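Local coordinates for peptidoglycan synthetase penicillin-binding protein 3 (Bifidobacterium adolescentis, PDB 4YE5) that probably binds penicillin and, as a member of the transpeptidase family, is thought to cross-link peptidoglycan strands of the bacterial cell wall, at residues K290-S295 / S364-G369; I415-I418 / V423-P426; G153-S158 / Y226-L231; S240-A245 / A275-S280. One frame throughout, in Å; residues are numbered along the deposited sequence.

Interaction 1: K290-S295 / S364-G369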
loop_
_atom_site.group_PDB
_atom_site.type_symbol
_atom_site.label_atom_id
_atom_site.label_comp_id
_atom_site.label_asym_id
_atom_site.label_seq_id
_atom_site.Cartn_x
_atom_site.Cartn_y
_atom_site.Cartn_z
ATOM N N LYS A 290 -26.004 -0.937 4.066
ATOM C CA LYS A 290 -27.123 -0.818 5.005
ATOM C C LYS A 290 -26.595 -0.692 6.426
ATOM O O LYS A 290 -27.274 -0.132 7.298
ATOM C CB LYS A 290 -28.035 -2.055 4.962
ATOM C CG LYS A 290 -28.877 -2.242 3.681
ATOM C CD LYS A 290 -29.800 -3.453 3.919
ATOM C CE LYS A 290 -30.756 -3.705 2.743
ATOM N NZ LYS A 290 -30.048 -4.061 1.497
ATOM N N VAL A 291 -25.406 -1.248 6.680
ATOM C CA VAL A 291 -24.815 -1.139 8.022
ATOM C C VAL A 291 -24.656 0.322 8.418
ATOM O O VAL A 291 -24.948 0.705 9.554
ATOM C CB VAL A 291 -23.468 -1.876 8.127
ATOM C CG1 VAL A 291 -22.788 -1.582 9.482
ATOM C CG2 VAL A 291 -23.720 -3.387 7.978
ATOM N N LEU A 292 -24.220 1.140 7.465
ATOM C CA LEU A 292 -23.982 2.563 7.737
ATOM C C LEU A 292 -25.276 3.322 7.990
ATOM O O LEU A 292 -25.367 4.115 8.942
ATOM C CB LEU A 292 -23.232 3.241 6.583
ATOM C CG LEU A 292 -22.028 2.534 5.942
ATOM C CD1 LEU A 292 -21.188 3.549 5.188
ATOM C CD2 LEU A 292 -21.199 1.794 6.950
ATOM N N ALA A 293 -26.277 3.107 7.140
ATOM C CA ALA A 293 -27.533 3.866 7.278
ATOM C C ALA A 293 -28.295 3.482 8.545
ATOM O O ALA A 293 -28.871 4.343 9.233
ATOM C CB ALA A 293 -28.436 3.682 6.043
HETATM N N MSE A 294 -28.305 2.190 8.845
HETATM C CA MSE A 294 -29.016 1.670 10.022
HETATM C C MSE A 294 -28.358 2.107 11.315
HETATM O O MSE A 294 -29.038 2.406 12.303
HETATM C CB MSE A 294 -29.076 0.134 10.002
HETATM C CG MSE A 294 -29.932 -0.460 11.131
HETATM SE SE MSE A 294 -30.127 -2.406 11.054
HETATM C CE MSE A 294 -31.138 -2.514 9.403
ATOM N N SER A 295 -27.028 2.104 11.326
ATOM C CA SER A 295 -26.301 2.646 12.459
ATOM C C SER A 295 -26.794 4.065 12.755
ATOM O O SER A 295 -27.002 4.437 13.929
ATOM C CB SER A 295 -24.790 2.652 12.194
ATOM O OG SER A 295 -24.289 1.325 12.179
ATOM N N SER A 364 -21.284 9.737 5.329
ATOM C CA SER A 364 -20.039 10.496 5.309
ATOM C C SER A 364 -19.224 10.276 6.590
ATOM O O SER A 364 -18.003 10.125 6.542
ATOM C CB SER A 364 -20.360 11.990 5.172
ATOM O OG SER A 364 -19.177 12.727 4.915
ATOM N N LYS A 365 -19.903 10.273 7.734
ATOM C CA LYS A 365 -19.239 10.066 9.025
ATOM C C LYS A 365 -18.436 8.756 9.075
ATOM O O LYS A 365 -17.438 8.662 9.792
ATOM C CB LYS A 365 -20.279 10.041 10.139
ATOM C CG LYS A 365 -19.876 10.687 11.442
ATOM C CD LYS A 365 -21.092 10.655 12.386
ATOM C CE LYS A 365 -20.904 11.489 13.643
ATOM N NZ LYS A 365 -22.192 11.565 14.400
ATOM N N PHE A 366 -18.876 7.741 8.341
ATOM C CA PHE A 366 -18.141 6.460 8.301
ATOM C C PHE A 366 -16.907 6.514 7.395
ATOM O O PHE A 366 -16.197 5.511 7.228
ATOM C CB PHE A 366 -19.060 5.324 7.841
ATOM C CG PHE A 366 -19.902 4.726 8.938
ATOM C CD1 PHE A 366 -19.435 3.644 9.674
ATOM C CD2 PHE A 366 -21.158 5.236 9.231
ATOM C CE1 PHE A 366 -20.215 3.071 10.680
ATOM C CE2 PHE A 366 -21.942 4.687 10.237
ATOM C CZ PHE A 366 -21.478 3.605 10.967
ATOM N N GLY A 367 -16.637 7.680 6.812
ATOM C CA GLY A 367 -15.452 7.859 5.969
ATOM C C GLY A 367 -15.708 7.748 4.465
ATOM O O GLY A 367 -14.772 7.809 3.658
ATOM N N ILE A 368 -16.968 7.579 4.079
ATOM C CA ILE A 368 -17.309 7.411 2.651
ATOM C C ILE A 368 -17.154 8.746 1.944
ATOM O O ILE A 368 -17.595 9.772 2.460
ATOM C CB ILE A 368 -18.759 6.902 2.488
ATOM C CG1 ILE A 368 -18.958 5.573 3.235
ATOM C CG2 ILE A 368 -19.154 6.758 1.027
ATOM C CD1 ILE A 368 -17.806 4.600 3.109
ATOM N N GLY A 369 -16.529 8.740 0.765
ATOM C CA GLY A 369 -16.347 9.961 -0.007
ATOM C C GLY A 369 -15.126 10.769 0.417
ATOM O O GLY A 369 -14.862 11.838 -0.118
#
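L292 and F366 meet because both side chains set CG opposite the carbonyl carbon, at chi1 -44° and -83°, which carries one leucine methyl, CD2, over the phenyl ring. L292 CD2 stands above one face at 3.9 Å from the F366 ring centroid and 17° off the normal, a CH-pi contact shifted somewhat toward the CD1 side. The second methyl serves another partner: L292 CD1 reaches I368 CG1 at 3.6 Å, so one leucine fork touches both the ring and the isoleucine beyond it. At the ring edge, near its plane, S295 CB lies 3.7 Å from F366 CZ. The serine hydroxyl is engaged within its own helix, S295 OG donating to V291 O over 2.8 Å. G367 follows F366 at positive phi in a Schellman motif that ends helix 356-365. V417 of helix 408-419 and V452 also touch the F366 side chain. K290, which takes no part in this contact, bonds S287 OG and N344 OD1 through NZ, consistent with the SxxK active-site motif of penicillin-binding proteins. With no hydrogen bond crossing between the segments, the helix carrying that lysine meets 364-369 through buried apolar surface.

Interaction 2: I415-I418 / V423-P426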
loop_
_atom_site.group_PDB
_atom_site.type_symbol
_atom_site.label_atom_id
_atom_site.label_comp_id
_atom_site.label_asym_id
_atom_site.label_seq_id
_atom_site.Cartn_x
_atom_site.Cartn_y
_atom_site.Cartn_z
ATOM N N ILE A 415 -16.739 -0.687 8.168
ATOM C CA ILE A 415 -17.102 -1.874 8.935
ATOM C C ILE A 415 -16.308 -1.998 10.243
ATOM O O ILE A 415 -16.841 -2.448 11.268
ATOM C CB ILE A 415 -16.943 -3.140 8.076
ATOM C CG1 ILE A 415 -17.979 -3.111 6.940
ATOM C CG2 ILE A 415 -17.075 -4.412 8.930
ATOM C CD1 ILE A 415 -19.444 -3.096 7.436
ATOM N N SER A 416 -15.045 -1.589 10.222
ATOM C CA SER A 416 -14.225 -1.639 11.432
ATOM C C SER A 416 -14.862 -0.821 12.554
ATOM O O SER A 416 -14.695 -1.137 13.740
ATOM C CB SER A 416 -12.812 -1.104 11.170
ATOM O OG SER A 416 -12.790 0.303 11.326
ATOM N N VAL A 417 -15.598 0.224 12.184
ATOM C CA VAL A 417 -16.244 1.085 13.196
ATOM C C VAL A 417 -17.161 0.258 14.100
ATOM O O VAL A 417 -17.187 0.448 15.324
ATOM C CB VAL A 417 -17.094 2.218 12.553
ATOM C CG1 VAL A 417 -17.978 2.903 13.603
ATOM C CG2 VAL A 417 -16.203 3.217 11.870
ATOM N N ILE A 418 -17.914 -0.662 13.497
ATOM C CA ILE A 418 -18.794 -1.544 14.272
ATOM C C ILE A 418 -17.998 -2.525 15.150
ATOM O O ILE A 418 -18.435 -2.926 16.233
ATOM C CB ILE A 418 -19.721 -2.388 13.342
ATOM C CG1 ILE A 418 -20.420 -1.508 12.294
ATOM C CG2 ILE A 418 -20.705 -3.201 14.146
ATOM C CD1 ILE A 418 -21.155 -0.302 12.863
ATOM N N VAL A 423 -15.794 3.513 17.113
ATOM C CA VAL A 423 -14.701 4.454 16.903
ATOM C C VAL A 423 -14.031 4.165 15.552
ATOM O O VAL A 423 -13.758 3.013 15.210
ATOM C CB VAL A 423 -13.658 4.378 18.043
ATOM C CG1 VAL A 423 -12.406 5.206 17.714
ATOM C CG2 VAL A 423 -14.275 4.844 19.377
ATOM N N LYS A 424 -13.817 5.211 14.763
ATOM C CA LYS A 424 -13.081 5.060 13.507
ATOM C C LYS A 424 -11.670 5.610 13.666
ATOM O O LYS A 424 -11.486 6.777 14.030
ATOM C CB LYS A 424 -13.784 5.794 12.353
ATOM C CG LYS A 424 -13.075 5.603 10.992
ATOM C CD LYS A 424 -13.965 5.978 9.810
ATOM C CE LYS A 424 -14.150 7.481 9.694
ATOM N NZ LYS A 424 -12.891 8.180 9.348
ATOM N N LYS A 425 -10.677 4.769 13.401
ATOM C CA LYS A 425 -9.288 5.214 13.361
ATOM C C LYS A 425 -8.802 5.471 11.946
ATOM O O LYS A 425 -9.290 4.864 10.998
ATOM C CB LYS A 425 -8.384 4.177 14.016
ATOM C CG LYS A 425 -8.447 4.186 15.536
ATOM C CD LYS A 425 -7.272 3.424 16.110
ATOM C CE LYS A 425 -7.201 3.567 17.604
ATOM N NZ LYS A 425 -6.242 2.582 18.150
ATOM N N PRO A 426 -7.821 6.372 11.790
ATOM C CA PRO A 426 -7.193 6.434 10.469
ATOM C C PRO A 426 -6.469 5.104 10.220
ATOM O O PRO A 426 -5.835 4.580 11.129
ATOM C CB PRO A 426 -6.188 7.585 10.612
ATOM C CG PRO A 426 -5.909 7.665 12.095
ATOM C CD PRO A 426 -7.198 7.287 12.761
HETATM O O HOH W 1 -11.317 2.270 11.977
#
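K425 N donates to a water at 2.9 Å, the shortest sound polar bond here, and that water would link 423-426 to the helix by donating in turn to S416 OG. The second leg, water to S416 OG at 2.5 Å, is short and belongs to one of two deposited serine conformers, so the bridge is doubtful at that end. In this conformer S416 OG is also bonded to N413 O one turn earlier, while N413 ND2 bonds K425 O; the same asparagine thus serves both segments. The direct contact is apolar. V417 sets CG1 opposite its backbone N (chi1 168°), leaving CG2 beside the N and turned to K424, whose CB it meets at 3.6 Å. K424 CG and CD also lie close to V417 CG2, at 4.0 and 4.1 Å, before the bends at chi3 and chi4 lead the ammonium end away. V423 contributes backbone, its CB pointing away from the helix: V423 O lies 3.7 Å from V417 CA. The arrangement is a tight helix-to-strand connection in the transpeptidase domain, four residues separating the segments, with strand 423-424 running antiparallel to strand 450-451 through backbone bonds between K424 and T450. V417 also touches V452, and I418, whose CB points away from 423-426, packs against M461 and L462 of helix 455-470.

Interaction 3: G153-S158 / Y226-L231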
loop_
_atom_site.group_PDB
_atom_site.type_symbol
_atom_site.label_atom_id
_atom_site.label_comp_id
_atom_site.label_asym_id
_atom_site.label_seq_id
_atom_site.Cartn_x
_atom_site.Cartn_y
_atom_site.Cartn_z
ATOM N N GLY A 153 9.714 -11.510 -5.187
ATOM C CA GLY A 153 9.223 -11.619 -6.562
ATOM C C GLY A 153 7.867 -10.959 -6.818
ATOM O O GLY A 153 7.732 -9.732 -6.773
ATOM N N THR A 154 6.854 -11.780 -7.070
ATOM C CA THR A 154 5.503 -11.289 -7.352
ATOM C C THR A 154 4.687 -10.871 -6.136
ATOM O O THR A 154 3.624 -10.242 -6.292
ATOM C CB THR A 154 4.667 -12.356 -8.109
ATOM O OG1 THR A 154 4.587 -13.538 -7.306
ATOM C CG2 THR A 154 5.321 -12.691 -9.456
ATOM N N LEU A 155 5.137 -11.245 -4.934
ATOM C CA LEU A 155 4.376 -10.906 -3.723
ATOM C C LEU A 155 4.094 -9.406 -3.659
ATOM O O LEU A 155 5.010 -8.604 -3.764
ATOM C CB LEU A 155 5.112 -11.353 -2.452
ATOM C CG LEU A 155 4.365 -11.027 -1.147
ATOM C CD1 LEU A 155 3.191 -11.980 -0.933
ATOM C CD2 LEU A 155 5.321 -11.078 0.039
HETATM N N MSE A 156 2.821 -9.036 -3.509
HETATM C CA MSE A 156 2.394 -7.631 -3.475
HETATM C C MSE A 156 3.149 -6.718 -4.485
HETATM O O MSE A 156 3.502 -5.581 -4.170
HETATM C CB MSE A 156 2.474 -7.077 -2.029
HETATM C CG MSE A 156 3.912 -6.958 -1.434
HETATM SE SE MSE A 156 3.937 -6.234 0.413
HETATM C CE MSE A 156 4.750 -7.775 1.249
ATOM N N GLY A 157 3.370 -7.222 -5.696
ATOM C CA GLY A 157 4.249 -6.564 -6.660
ATOM C C GLY A 157 3.827 -5.151 -7.022
ATOM O O GLY A 157 4.651 -4.239 -7.049
ATOM N N SER A 158 2.541 -4.946 -7.276
ATOM C CA SER A 158 2.098 -3.631 -7.724
ATOM C C SER A 158 1.909 -2.703 -6.539
ATOM O O SER A 158 1.917 -1.460 -6.693
ATOM C CB SER A 158 0.796 -3.733 -8.529
ATOM O OG SER A 158 -0.221 -4.321 -7.726
ATOM N N TYR A 226 -0.617 -15.595 1.864
ATOM C CA TYR A 226 -1.773 -16.508 1.906
ATOM C C TYR A 226 -3.015 -15.881 1.262
ATOM O O TYR A 226 -3.816 -16.552 0.600
ATOM C CB TYR A 226 -2.075 -16.983 3.329
ATOM C CG TYR A 226 -3.009 -18.181 3.356
ATOM C CD1 TYR A 226 -2.529 -19.476 3.139
ATOM C CD2 TYR A 226 -4.351 -18.016 3.586
ATOM C CE1 TYR A 226 -3.392 -20.573 3.149
ATOM C CE2 TYR A 226 -5.231 -19.100 3.577
ATOM C CZ TYR A 226 -4.746 -20.374 3.372
ATOM O OH TYR A 226 -5.625 -21.443 3.389
ATOM N N THR A 227 -3.185 -14.576 1.460
ATOM C CA THR A 227 -4.344 -13.910 0.893
ATOM C C THR A 227 -4.260 -13.917 -0.643
ATOM O O THR A 227 -5.261 -14.168 -1.324
ATOM C CB THR A 227 -4.460 -12.470 1.426
ATOM O OG1 THR A 227 -4.593 -12.516 2.857
ATOM C CG2 THR A 227 -5.680 -11.790 0.830
ATOM N N GLU A 228 -3.067 -13.664 -1.179
ATOM C CA GLU A 228 -2.872 -13.726 -2.631
ATOM C C GLU A 228 -3.095 -15.146 -3.153
ATOM O O GLU A 228 -3.680 -15.340 -4.220
ATOM C CB GLU A 228 -1.485 -13.195 -3.030
ATOM C CG GLU A 228 -1.391 -11.676 -2.860
ATOM C CD GLU A 228 -0.021 -11.096 -3.222
ATOM O OE1 GLU A 228 0.846 -11.852 -3.685
ATOM O OE2 GLU A 228 0.154 -9.867 -3.067
ATOM N N LYS A 229 -2.652 -16.129 -2.378
ATOM C CA LYS A 229 -2.869 -17.534 -2.704
ATOM C C LYS A 229 -4.381 -17.888 -2.715
ATOM O O LYS A 229 -4.874 -18.581 -3.613
ATOM C CB LYS A 229 -2.119 -18.426 -1.702
ATOM C CG LYS A 229 -2.193 -19.932 -2.024
ATOM C CD LYS A 229 -1.432 -20.248 -3.308
ATOM C CE LYS A 229 -1.544 -21.729 -3.683
ATOM N NZ LYS A 229 -0.844 -21.986 -4.969
ATOM N N VAL A 230 -5.117 -17.404 -1.721
ATOM C CA VAL A 230 -6.561 -17.631 -1.694
ATOM C C VAL A 230 -7.224 -16.996 -2.911
ATOM O O VAL A 230 -8.104 -17.584 -3.541
ATOM C CB VAL A 230 -7.200 -17.071 -0.412
ATOM C CG1 VAL A 230 -8.716 -16.997 -0.557
ATOM C CG2 VAL A 230 -6.806 -17.950 0.778
ATOM N N LEU A 231 -6.797 -15.792 -3.267
ATOM C CA LEU A 231 -7.379 -15.154 -4.451
ATOM C C LEU A 231 -7.042 -15.916 -5.737
ATOM O O LEU A 231 -7.876 -16.004 -6.647
ATOM C CB LEU A 231 -6.938 -13.690 -4.568
ATOM C CG LEU A 231 -7.494 -12.763 -3.483
ATOM C CD1 LEU A 231 -6.852 -11.413 -3.642
ATOM C CD2 LEU A 231 -9.043 -12.680 -3.561
#
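E228 puts its carboxylate directly before the backbone N of M156, and this polar grip is the tight part of the contact. M156 N donates to E228 OE2 at 2.8 Å with an N-H...O angle of 138°, the oxygen accepting with its syn lone pair, and makes a weak second bond to E228 OE1 at 3.4 Å. A single N-H is therefore shared between both oxygens, a forked arrangement that restrains rotation of the carboxylate about its chi3. Beside it, L155 CD1 comes within 3.6 Å of E228 OE1, the two side chains crossing at about a right angle. E228 OE2 has a further donor, Q224 NE2, one turn back along the same helix. M156 occupies the N-cap position of helix 157-160, its backbone in the left-handed region (phi 39°). This joins the turn after strand 148-149, in the part of the chain related to the dimerisation domain, to helix 221-238, which leads into strand 242-249 of the transpeptidase sheet. T227, the neighbour of E228, faces that sheet at A257 and A259, and Y226 stacks its ring on F545 of helix 535-549. The periphery is much looser. The T154 side chain stays well clear of 226-231, and T154 O is 4.1 Å from E228 OE1, where both residues are partly exposed. M156 touches E228 OE2 with CB at 3.8 Å, but the rest of its selenomethionine chain, with CG between the backbone N and carbonyl carbon (chi1 67°), leads away from 226-231 toward I219 and Q224.

Interaction 4: S240-A245 / A275-S280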
loop_
_atom_site.group_PDB
_atom_site.type_symbol
_atom_site.label_atom_id
_atom_site.label_comp_id
_atom_site.label_asym_id
_atom_site.label_seq_id
_atom_site.Cartn_x
_atom_site.Cartn_y
_atom_site.Cartn_z
ATOM N N SER A 240 -13.593 -15.627 -11.465
ATOM C CA SER A 240 -13.899 -14.204 -11.402
ATOM C C SER A 240 -13.025 -13.428 -12.359
ATOM O O SER A 240 -11.884 -13.820 -12.610
ATOM C CB SER A 240 -13.663 -13.687 -9.987
ATOM O OG SER A 240 -14.376 -14.472 -9.050
ATOM N N ALA A 241 -13.544 -12.326 -12.905
ATOM C CA ALA A 241 -12.702 -11.477 -13.757
ATOM C C ALA A 241 -11.514 -10.957 -12.934
ATOM O O ALA A 241 -10.409 -10.794 -13.446
ATOM C CB ALA A 241 -13.504 -10.320 -14.322
ATOM N N TRP A 242 -11.755 -10.704 -11.654
ATOM C CA TRP A 242 -10.688 -10.296 -10.740
ATOM C C TRP A 242 -11.208 -10.417 -9.329
ATOM O O TRP A 242 -12.418 -10.550 -9.128
ATOM C CB TRP A 242 -10.146 -8.862 -11.004
ATOM C CG TRP A 242 -11.166 -7.703 -11.091
ATOM C CD1 TRP A 242 -11.486 -6.996 -12.228
ATOM C CD2 TRP A 242 -11.925 -7.094 -10.017
ATOM N NE1 TRP A 242 -12.407 -6.016 -11.927
ATOM C CE2 TRP A 242 -12.680 -6.044 -10.589
ATOM C CE3 TRP A 242 -12.042 -7.334 -8.646
ATOM C CZ2 TRP A 242 -13.551 -5.249 -9.831
ATOM C CZ3 TRP A 242 -12.907 -6.531 -7.887
ATOM C CH2 TRP A 242 -13.659 -5.510 -8.495
ATOM N N GLY A 243 -10.295 -10.411 -8.362
ATOM C CA GLY A 243 -10.684 -10.443 -6.964
ATOM C C GLY A 243 -9.711 -9.576 -6.187
ATOM O O GLY A 243 -8.534 -9.480 -6.559
ATOM N N ILE A 244 -10.202 -8.919 -5.141
ATOM C CA ILE A 244 -9.324 -8.156 -4.246
ATOM C C ILE A 244 -9.720 -8.490 -2.812
ATOM O O ILE A 244 -10.852 -8.883 -2.558
ATOM C CB ILE A 244 -9.416 -6.625 -4.501
ATOM C CG1 ILE A 244 -10.749 -6.067 -4.051
ATOM C CG2 ILE A 244 -9.175 -6.267 -5.990
ATOM C CD1 ILE A 244 -11.089 -4.675 -4.664
ATOM N N ALA A 245 -8.787 -8.358 -1.874
ATOM C CA ALA A 245 -9.047 -8.731 -0.488
ATOM C C ALA A 245 -8.199 -7.871 0.404
ATOM O O ALA A 245 -7.091 -7.461 0.019
ATOM C CB ALA A 245 -8.687 -10.200 -0.242
ATOM N N ALA A 275 -1.422 1.230 -10.386
ATOM C CA ALA A 275 -1.686 0.808 -9.019
ATOM C C ALA A 275 -2.327 -0.572 -8.989
ATOM O O ALA A 275 -2.987 -0.995 -9.954
ATOM C CB ALA A 275 -2.611 1.805 -8.344
ATOM N N SER A 276 -2.138 -1.258 -7.870
ATOM C CA SER A 276 -2.861 -2.487 -7.584
ATOM C C SER A 276 -4.338 -2.214 -7.738
ATOM O O SER A 276 -4.833 -1.165 -7.287
ATOM C CB SER A 276 -2.617 -2.920 -6.140
ATOM O OG SER A 276 -3.516 -3.965 -5.797
ATOM N N ARG A 277 -5.059 -3.140 -8.357
ATOM C CA ARG A 277 -6.514 -3.003 -8.429
ATOM C C ARG A 277 -7.172 -2.837 -7.038
ATOM O O ARG A 277 -8.165 -2.142 -6.903
ATOM C CB ARG A 277 -7.127 -4.208 -9.129
ATOM C CG ARG A 277 -8.571 -3.987 -9.487
ATOM C CD ARG A 277 -9.198 -5.239 -10.063
ATOM N NE ARG A 277 -8.403 -5.830 -11.135
ATOM C CZ ARG A 277 -8.467 -5.475 -12.415
ATOM N NH1 ARG A 277 -9.270 -4.487 -12.806
ATOM N NH2 ARG A 277 -7.710 -6.105 -13.296
ATOM N N ALA A 278 -6.628 -3.494 -6.013
ATOM C CA ALA A 278 -7.137 -3.312 -4.643
ATOM C C ALA A 278 -7.100 -1.842 -4.209
ATOM O O ALA A 278 -7.998 -1.369 -3.508
ATOM C CB ALA A 278 -6.347 -4.203 -3.645
ATOM N N VAL A 279 -6.064 -1.114 -4.630
ATOM C CA VAL A 279 -5.957 0.317 -4.314
ATOM C C VAL A 279 -6.927 1.182 -5.118
ATOM O O VAL A 279 -7.580 2.080 -4.564
ATOM C CB VAL A 279 -4.487 0.842 -4.544
ATOM C CG1 VAL A 279 -4.403 2.364 -4.426
ATOM C CG2 VAL A 279 -3.512 0.181 -3.563
ATOM N N SER A 280 -7.024 0.927 -6.429
ATOM C CA SER A 280 -7.749 1.839 -7.326
ATOM C C SER A 280 -9.246 1.566 -7.529
ATOM O O SER A 280 -10.021 2.487 -7.778
ATOM C CB SER A 280 -7.074 1.867 -8.705
ATOM O OG SER A 280 -6.985 0.559 -9.244
#
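The indole of W242 and the guanidinium of R277 lie face on face, their planes only 2° apart and their centres 3.9 Å from each other. The overlap is offset. R277 CD, rather than the charged end, sits over the five-membered ring, 3.3 Å from its centroid and close to the normal, a CH-pi contact. R277 CZ is displaced to 3.9 Å from the same centroid and 35° off the normal, an off-centre cation-pi contact, and R277 NH1 ends 3.4 Å from W242 CD1 at the pyrrole rim. A bend at chi3 (-50°) turns the otherwise extended arginine so that its flat group can settle on the ring. The ion pairs that D262 and E281 make with R277 are long and weak, so the flat stack on W242 is the closer hold on the guanidinium. Two residues further along, I244, its CB again toward 275-280, packs on the backbone at the start of helix 277-280, its CG2 3.8 Å from A278 N, while I244 CB and A278 CB approach to 4.0 Å. The residue between, G243, has no side chain and bonds S261 through its backbone. I244 also touches V522, and W242 touches V522 and K524, of the adjacent strand 517-524. No hydrogen bond joins the two segments. W242 and I244 thus seat the short helix 277-280 against one face of the five-stranded antiparallel sheet of the transpeptidase domain, the fold that penicillin-binding proteins share with serine beta-lactamases.

In the fold
Interactions 1 and 4 are buried, while interactions 2 and 3 are only partly so. Interactions 1 and 2 share a neighbourhood, their centres 11 Å apart: I418 of helix 408-419 packs on V291 and S295, and K424 CD comes within 3.4 Å of F366 O. Interactions 3 and 4 are equally close; helix 221-238 precedes strand 242-249 in the chain, and T227 CG2 touches A245 CB at 3.6 Å. The two pairs stand apart, interaction 1 being about 30 Å from interaction 3 between centres. Chemistry differs accordingly: methyl-on-ring packing in interaction 1, a flat arginine-tryptophan stack in interaction 4, apolar contacts with a doubtful water bridge in interaction 2, and a carboxylate accepting a backbone N-H hydrogen bond in interaction 3.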